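Carbohydrate kinase, FGGY (Novosphingobium aromaticivorans, PDB 3H6E) probably phosphorylates a sugar or related substrate, as a kinase of the FGGY carbohydrate kinase family. Local coordinates at residues A[242-247]-A[417-422]; A[236-241]-A[262-267]. One frame throughout, in Å; residues are numbered along the deposited sequence.

Contact 1. Residues A[242-247]-A[417-422]; sequences RGFAEI and YTANAH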
ATOM      1  N   ARG A 242       0.663 -11.966   7.089  1.00 27.18           N
ATOM      2  CA  ARG A 242       1.039 -13.361   6.886  1.00 28.24           C
ATOM      3  C   ARG A 242       1.678 -13.966   8.134  1.00 30.28           C
ATOM      4  O   ARG A 242       1.927 -15.169   8.195  1.00 31.55           O
ATOM      5  CB  ARG A 242       1.972 -13.504   5.678  1.00 28.88           C
ATOM      6  CG  ARG A 242       1.316 -13.145   4.351  1.00 27.80           C
ATOM      7  CD  ARG A 242       2.040 -13.769   3.178  1.00 25.19           C
ATOM      8  NE  ARG A 242       3.368 -13.201   2.977  1.00 28.10           N
ATOM      9  CZ  ARG A 242       3.641 -12.206   2.136  1.00 28.29           C
ATOM     10  NH1 ARG A 242       2.673 -11.659   1.411  1.00 27.64           N
ATOM     11  NH2 ARG A 242       4.881 -11.755   2.018  1.00 27.75           N
ATOM     12  N   GLY A 243       1.945 -13.123   9.127  1.00 31.85           N
ATOM     13  CA  GLY A 243       2.455 -13.580  10.406  1.00 30.65           C
ATOM     14  C   GLY A 243       1.371 -14.243  11.237  1.00 32.73           C
ATOM     15  O   GLY A 243       1.643 -15.164  12.007  1.00 33.04           O
ATOM     16  N   PHE A 244       0.134 -13.772  11.081  1.00 30.98           N
ATOM     17  CA  PHE A 244      -1.000 -14.366  11.777  1.00 29.48           C
ATOM     18  C   PHE A 244      -1.153 -15.835  11.392  1.00 31.06           C
ATOM     19  O   PHE A 244      -0.935 -16.210  10.239  1.00 32.82           O
ATOM     20  CB  PHE A 244      -2.291 -13.600  11.475  1.00 29.61           C
ATOM     21  CG  PHE A 244      -2.312 -12.202  12.020  1.00 29.31           C
ATOM     22  CD1 PHE A 244      -2.280 -11.976  13.386  1.00 30.63           C
ATOM     23  CD2 PHE A 244      -2.380 -11.112  11.166  1.00 29.91           C
ATOM     24  CE1 PHE A 244      -2.302 -10.687  13.894  1.00 32.37           C
ATOM     25  CE2 PHE A 244      -2.404  -9.818  11.665  1.00 29.13           C
ATOM     26  CZ  PHE A 244      -2.364  -9.606  13.031  1.00 33.15           C
ATOM     27  N   ALA A 245      -1.528 -16.663  12.363  1.00 32.02           N
ATOM     28  CA  ALA A 245      -1.621 -18.104  12.155  1.00 31.12           C
ATOM     29  C   ALA A 245      -2.675 -18.489  11.120  1.00 30.47           C
ATOM     30  O   ALA A 245      -2.539 -19.514  10.453  1.00 30.38           O
ATOM     31  CB  ALA A 245      -1.881 -18.821  13.474  1.00 29.66           C
ATOM     32  N   GLU A 246      -3.718 -17.672  10.989  1.00 29.01           N
ATOM     33  CA  GLU A 246      -4.799 -17.956  10.043  1.00 29.89           C
ATOM     34  C   GLU A 246      -4.450 -17.545   8.615  1.00 30.12           C
ATOM     35  O   GLU A 246      -5.027 -18.055   7.655  1.00 30.30           O
ATOM     36  CB  GLU A 246      -6.102 -17.263  10.458  1.00 30.26           C
ATOM     37  CG  GLU A 246      -6.737 -17.803  11.731  1.00 30.66           C
ATOM     38  CD  GLU A 246      -6.166 -17.164  12.975  1.00 31.64           C
ATOM     39  OE1 GLU A 246      -5.660 -16.026  12.876  1.00 30.84           O
ATOM     40  OE2 GLU A 246      -6.221 -17.797  14.050  1.00 36.05           O
ATOM     41  N   ILE A 247      -3.518 -16.610   8.479  1.00 28.20           N
ATOM     42  CA  ILE A 247      -3.153 -16.102   7.169  1.00 28.80           C
ATOM     43  C   ILE A 247      -1.976 -16.890   6.617  1.00 30.64           C
ATOM     44  O   ILE A 247      -2.134 -17.725   5.723  1.00 28.77           O
ATOM     45  CB  ILE A 247      -2.795 -14.612   7.233  1.00 28.60           C
ATOM     46  CG1 ILE A 247      -3.850 -13.850   8.036  1.00 26.62           C
ATOM     47  CG2 ILE A 247      -2.661 -14.036   5.831  1.00 30.04           C
ATOM     48  CD1 ILE A 247      -5.260 -14.030   7.522  1.00 24.81           C
ATOM     49  N   TYR A 417     -11.755 -11.263   9.134  1.00 26.65           N
ATOM     50  CA  TYR A 417     -11.001 -11.060  10.367  1.00 27.11           C
ATOM     51  C   TYR A 417     -10.741  -9.587  10.686  1.00 27.61           C
ATOM     52  O   TYR A 417     -10.794  -8.725   9.809  1.00 27.83           O
ATOM     53  CB  TYR A 417      -9.660 -11.791  10.295  1.00 25.88           C
ATOM     54  CG  TYR A 417      -9.759 -13.298  10.305  1.00 28.66           C
ATOM     55  CD1 TYR A 417     -10.163 -13.978  11.450  1.00 29.40           C
ATOM     56  CD2 TYR A 417      -9.427 -14.046   9.178  1.00 26.58           C
ATOM     57  CE1 TYR A 417     -10.248 -15.358  11.471  1.00 27.71           C
ATOM     58  CE2 TYR A 417      -9.507 -15.427   9.188  1.00 27.10           C
ATOM     59  CZ  TYR A 417      -9.919 -16.079  10.339  1.00 29.30           C
ATOM     60  OH  TYR A 417     -10.003 -17.454  10.366  1.00 31.91           O
ATOM     61  N   THR A 418     -10.460  -9.318  11.957  1.00 28.70           N
ATOM     62  CA  THR A 418      -9.916  -8.037  12.394  1.00 30.13           C
ATOM     63  C   THR A 418      -8.873  -8.328  13.463  1.00 29.12           C
ATOM     64  O   THR A 418      -8.973  -9.328  14.168  1.00 28.49           O
ATOM     65  CB  THR A 418     -10.995  -7.097  12.970  1.00 30.83           C
ATOM     66  OG1 THR A 418     -11.738  -7.784  13.986  1.00 35.44           O
ATOM     67  CG2 THR A 418     -11.945  -6.630  11.876  1.00 27.63           C
ATOM     68  N   ALA A 419      -7.869  -7.464  13.569  1.00 29.89           N
ATOM     69  CA  ALA A 419      -6.763  -7.685  14.494  1.00 31.33           C
ATOM     70  C   ALA A 419      -7.156  -7.418  15.949  1.00 34.51           C
ATOM     71  O   ALA A 419      -8.062  -6.634  16.225  1.00 33.33           O
ATOM     72  CB  ALA A 419      -5.560  -6.846  14.101  1.00 32.60           C
ATOM     73  N   ASN A 420      -6.454  -8.078  16.866  1.00 34.46           N
ATOM     74  CA  ASN A 420      -6.758  -8.018  18.290  1.00 35.65           C
ATOM     75  C   ASN A 420      -6.126  -6.805  18.955  1.00 39.33           C
ATOM     76  O   ASN A 420      -6.776  -6.083  19.711  1.00 39.94           O
ATOM     77  CB  ASN A 420      -6.234  -9.279  18.974  1.00 35.05           C
ATOM     78  CG  ASN A 420      -7.184  -9.809  20.012  1.00 35.21           C
ATOM     79  OD1 ASN A 420      -8.337  -9.389  20.082  1.00 35.89           O
ATOM     80  ND2 ASN A 420      -6.713 -10.752  20.822  1.00 37.72           N
ATOM     81  N   ALA A 421      -4.843  -6.602  18.678  1.00 37.48           N
ATOM     82  CA  ALA A 421      -4.103  -5.483  19.237  1.00 38.13           C
ATOM     83  C   ALA A 421      -3.477  -4.648  18.133  1.00 37.91           C
ATOM     84  O   ALA A 421      -3.317  -5.111  17.002  1.00 38.50           O
ATOM     85  CB  ALA A 421      -3.033  -5.987  20.185  1.00 41.23           C
ATOM     86  N   HIS A 422      -3.130  -3.410  18.464  1.00 39.21           N
ATOM     87  CA  HIS A 422      -2.420  -2.547  17.534  1.00 38.40           C
ATOM     88  C   HIS A 422      -1.065  -3.152  17.201  1.00 38.54           C
ATOM     89  O   HIS A 422      -0.445  -3.806  18.042  1.00 39.31           O
ATOM     90  CB  HIS A 422      -2.232  -1.144  18.123  1.00 37.22           C
ATOM     91  CG  HIS A 422      -1.168  -0.341  17.441  1.00 39.51           C
ATOM     92  ND1 HIS A 422      -1.388   0.344  16.265  1.00 39.15           N
ATOM     93  CD2 HIS A 422       0.128  -0.119  17.767  1.00 39.81           C
ATOM     94  CE1 HIS A 422      -0.275   0.953  15.896  1.00 40.34           C
ATOM     95  NE2 HIS A 422       0.661   0.688  16.791  1.00 41.70           N
TER
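Y417 makes the broadest contact along this strand, its ring crossed at a slant by the side chain of E246. The aliphatic part of the glutamate does the touching, at the phenol end of the ring: E246 CG stands 3.6 Å from Y417 OH, and E246 CB is 4.1 Å from Y417 CE2. The carboxylate plane is turned 36° from the ring plane. E246 OE1 lies 5.2 Å from Y417 OH, too far for a hydrogen bond, and the pairing is one of van der Waals contact. With CG anti to the carbonyl carbon (chi1 -68°), Y417 turns its ring toward the 242-247 loop, where I247 CD1 also reaches it, 4.5 Å from Y417 CD2. Trimming Y417 to an alanine would probably open a gap beside the loop and leave the CB and CG of E246 and the CD1 of I247 without this aromatic neighbour.

Two residues on, A419 offers just its methyl: A419 CB meets F244 CZ at 4.4 Å, a loose apolar touch at the far end of the phenylalanine. The backbone of the loop is folded into a tight turn by the bond from I247 N to F244 O (3.2 Å), which presents F244, E246 and I247 to the strand together. L443 of the neighbouring strand 443-445 touches F244, E246 and Y417, adding a third aliphatic partner to the two rings and the glutamate, while R438 hydrogen-bonds the carbonyl of G243. The loop leads from helix 233-241, which follows a strand of the first sheet, into strand 252-256 of the second. Here it rests beside strand 415-419, near the edge of the second sheet, a connection between two sheets consistent with the two-domain actin-like ATPase fold of FGGY kinases.

Contact 2. Residues A[236-241]-A[262-267]; sequences AALLAA and IAMRLP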
ATOM      1  N   ALA A 236       4.981  -4.326   3.521  1.00 26.04           N
ATOM      2  CA  ALA A 236       5.297  -4.498   4.932  1.00 28.73           C
ATOM      3  C   ALA A 236       4.086  -5.072   5.657  1.00 28.68           C
ATOM      4  O   ALA A 236       4.198  -6.042   6.412  1.00 29.63           O
ATOM      5  CB  ALA A 236       5.706  -3.172   5.555  1.00 28.00           C
ATOM      6  N   ALA A 237       2.928  -4.465   5.419  1.00 27.27           N
ATOM      7  CA  ALA A 237       1.689  -4.894   6.056  1.00 26.65           C
ATOM      8  C   ALA A 237       1.299  -6.311   5.644  1.00 26.98           C
ATOM      9  O   ALA A 237       0.668  -7.034   6.409  1.00 27.54           O
ATOM     10  CB  ALA A 237       0.569  -3.919   5.731  1.00 23.82           C
ATOM     11  N   LEU A 238       1.668  -6.701   4.428  1.00 27.90           N
ATOM     12  CA  LEU A 238       1.353  -8.039   3.940  1.00 27.95           C
ATOM     13  C   LEU A 238       2.178  -9.084   4.678  1.00 28.15           C
ATOM     14  O   LEU A 238       1.643 -10.101   5.139  1.00 26.81           O
ATOM     15  CB  LEU A 238       1.573  -8.137   2.432  1.00 25.73           C
ATOM     16  CG  LEU A 238       0.569  -7.351   1.592  1.00 25.59           C
ATOM     17  CD1 LEU A 238       0.775  -7.639   0.107  1.00 23.34           C
ATOM     18  CD2 LEU A 238      -0.862  -7.672   2.017  1.00 23.64           C
ATOM     19  N   LEU A 239       3.480  -8.828   4.789  1.00 28.04           N
ATOM     20  CA  LEU A 239       4.352  -9.642   5.629  1.00 28.89           C
ATOM     21  C   LEU A 239       3.734  -9.824   7.002  1.00 27.39           C
ATOM     22  O   LEU A 239       3.594 -10.943   7.489  1.00 27.41           O
ATOM     23  CB  LEU A 239       5.720  -8.984   5.783  1.00 29.00           C
ATOM     24  CG  LEU A 239       6.780  -9.374   4.760  1.00 30.31           C
ATOM     25  CD1 LEU A 239       8.095  -8.682   5.089  1.00 31.51           C
ATOM     26  CD2 LEU A 239       6.950 -10.880   4.732  1.00 28.40           C
ATOM     27  N   ALA A 240       3.370  -8.708   7.624  1.00 26.66           N
ATOM     28  CA  ALA A 240       2.736  -8.735   8.936  1.00 28.49           C
ATOM     29  C   ALA A 240       1.518  -9.657   8.944  1.00 28.63           C
ATOM     30  O   ALA A 240       1.462 -10.626   9.703  1.00 27.75           O
ATOM     31  CB  ALA A 240       2.345  -7.334   9.364  1.00 26.54           C
ATOM     32  N   ALA A 241       0.547  -9.350   8.092  1.00 28.41           N
ATOM     33  CA  ALA A 241      -0.671 -10.143   7.994  1.00 28.79           C
ATOM     34  C   ALA A 241      -0.363 -11.635   7.866  1.00 29.29           C
ATOM     35  O   ALA A 241      -1.040 -12.469   8.467  1.00 29.66           O
ATOM     36  CB  ALA A 241      -1.512  -9.670   6.823  1.00 25.67           C
ATOM     37  N   ILE A 262      -8.460  -0.696  -0.165  1.00 20.51           N
ATOM     38  CA  ILE A 262      -7.673  -1.472  -1.115  1.00 19.77           C
ATOM     39  C   ILE A 262      -7.652  -2.953  -0.776  1.00 19.61           C
ATOM     40  O   ILE A 262      -7.237  -3.347   0.312  1.00 19.12           O
ATOM     41  CB  ILE A 262      -6.221  -0.966  -1.201  1.00 21.50           C
ATOM     42  CG1 ILE A 262      -6.193   0.528  -1.526  1.00 21.06           C
ATOM     43  CG2 ILE A 262      -5.443  -1.757  -2.247  1.00 20.71           C
ATOM     44  CD1 ILE A 262      -4.803   1.117  -1.564  1.00 18.88           C
ATOM     45  N   ALA A 263      -8.104  -3.769  -1.721  1.00 20.37           N
ATOM     46  CA  ALA A 263      -8.067  -5.214  -1.571  1.00 18.87           C
ATOM     47  C   ALA A 263      -6.825  -5.775  -2.250  1.00 19.98           C
ATOM     48  O   ALA A 263      -6.664  -5.653  -3.464  1.00 19.86           O
ATOM     49  CB  ALA A 263      -9.323  -5.843  -2.152  1.00 16.61           C
HETATM   50  N   MSE A 264      -5.947  -6.385  -1.459  1.00 20.09           N
HETATM   51  CA  MSE A 264      -4.759  -7.030  -1.993  1.00 18.85           C
HETATM   52  C   MSE A 264      -4.807  -8.521  -1.702  1.00 21.13           C
HETATM   53  O   MSE A 264      -4.716  -8.945  -0.547  1.00 20.92           O
HETATM   54  CB  MSE A 264      -3.506  -6.410  -1.389  1.00 19.87           C
HETATM   55  CG  MSE A 264      -3.425  -4.901  -1.587  1.00 21.80           C
HETATM   56 SE   MSE A 264      -1.896  -4.113  -0.670  1.00 46.91          SE
HETATM   57  CE  MSE A 264      -0.463  -4.893  -1.740  1.00 23.96           C
ATOM     58  N   ARG A 265      -4.960  -9.317  -2.754  1.00 19.50           N
ATOM     59  CA  ARG A 265      -5.110 -10.755  -2.596  1.00 19.54           C
ATOM     60  C   ARG A 265      -3.785 -11.502  -2.706  1.00 20.57           C
ATOM     61  O   ARG A 265      -2.937 -11.172  -3.532  1.00 20.97           O
ATOM     62  CB  ARG A 265      -6.100 -11.304  -3.624  1.00 20.81           C
ATOM     63  CG  ARG A 265      -6.102 -12.815  -3.720  1.00 20.68           C
ATOM     64  CD  ARG A 265      -7.014 -13.306  -4.821  1.00 20.76           C
ATOM     65  NE  ARG A 265      -6.923 -14.753  -4.966  1.00 23.85           N
ATOM     66  CZ  ARG A 265      -7.449 -15.449  -5.968  1.00 20.42           C
ATOM     67  NH1 ARG A 265      -8.112 -14.835  -6.933  1.00 21.06           N
ATOM     68  NH2 ARG A 265      -7.303 -16.764  -6.001  1.00 19.92           N
ATOM     69  N   LEU A 266      -3.620 -12.514  -1.863  1.00 21.78           N
ATOM     70  CA  LEU A 266      -2.458 -13.390  -1.917  1.00 23.84           C
ATOM     71  C   LEU A 266      -2.908 -14.757  -2.411  1.00 24.05           C
ATOM     72  O   LEU A 266      -3.215 -15.640  -1.610  1.00 25.00           O
ATOM     73  CB  LEU A 266      -1.824 -13.518  -0.534  1.00 22.86           C
ATOM     74  CG  LEU A 266      -1.540 -12.190   0.173  1.00 24.94           C
ATOM     75  CD1 LEU A 266      -1.275 -12.385   1.664  1.00 22.26           C
ATOM     76  CD2 LEU A 266      -0.388 -11.465  -0.502  1.00 24.93           C
ATOM     77  N   PRO A 267      -2.958 -14.932  -3.737  1.00 23.62           N
ATOM     78  CA  PRO A 267      -3.511 -16.158  -4.324  1.00 24.92           C
ATOM     79  C   PRO A 267      -2.719 -17.408  -3.936  1.00 24.85           C
ATOM     80  O   PRO A 267      -1.494 -17.365  -3.836  1.00 25.14           O
ATOM     81  CB  PRO A 267      -3.407 -15.904  -5.835  1.00 25.92           C
ATOM     82  CG  PRO A 267      -3.240 -14.415  -5.977  1.00 23.21           C
ATOM     83  CD  PRO A 267      -2.473 -13.998  -4.765  1.00 22.58           C
TER
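No flat group carries this contact, for L238, M264 and L266 meet through methyl groups. The one guanidinium, that of R265, belongs to the other side of the strand, where it forms a salt bridge with E251 and a hydrogen bond to the carbonyl of I385. M264 and L266, two residues apart, both point at the helix.

L238 supplies the helix side of the contact. Its CD1 reaches between the two strand residues, 3.5 Å from M264 CE and 4.0 Å from L266 CD2. These two partners lie 6.7 Å from each other, M264 CE and L266 CD2 flanking the leucine methyl without touching. The extended second torsion of L238 (chi2 -174°) carries CD1 out from the helix and into this position. M264, a selenomethionine in the crystal, comes in differently: its chain runs straight through chi2 and then bends at chi3 (68°), which turns the terminal CE across the leucine rather than letting it run on past. Both pairs meet at an angle, and no hydrogen bond joins the segments, so the hold is wholly apolar and buried.

Neighbours extend the patch: A241, a turn further along the helix, touches V254 on the adjoining strand 252-256, and V293 of strand 292-298 lies against M264. On its other flank the helix sets A236 and L239 against L231. Helix 233-241 follows directly on strand 226-232 of the first sheet yet packs on strand 261-266 of the second, an interdomain junction of the kind expected between the two RNase H-like halves of the actin-like ATPase fold.

Starting from the N terminus, the chain builds the first sheet, leaves it at strand 226-232 and enters helix 233-241. Contact 2 closes a short loop from that helix, through strand 252-256, to strand 261-266. Contact 1 begins at the next residue, R242, and closes a far longer one, whose other end is strand 415-419. Because 242-247 falls between the segments of contact 2 while 417-422 lies beyond both, the two loops cross. Their centres are 11 Å apart, and R242 NH1 comes within 3.6 Å of L266 CD2. Together they fasten the helix and its following loop to two separate strands of the second sheet, tying the first sheet's exit to it.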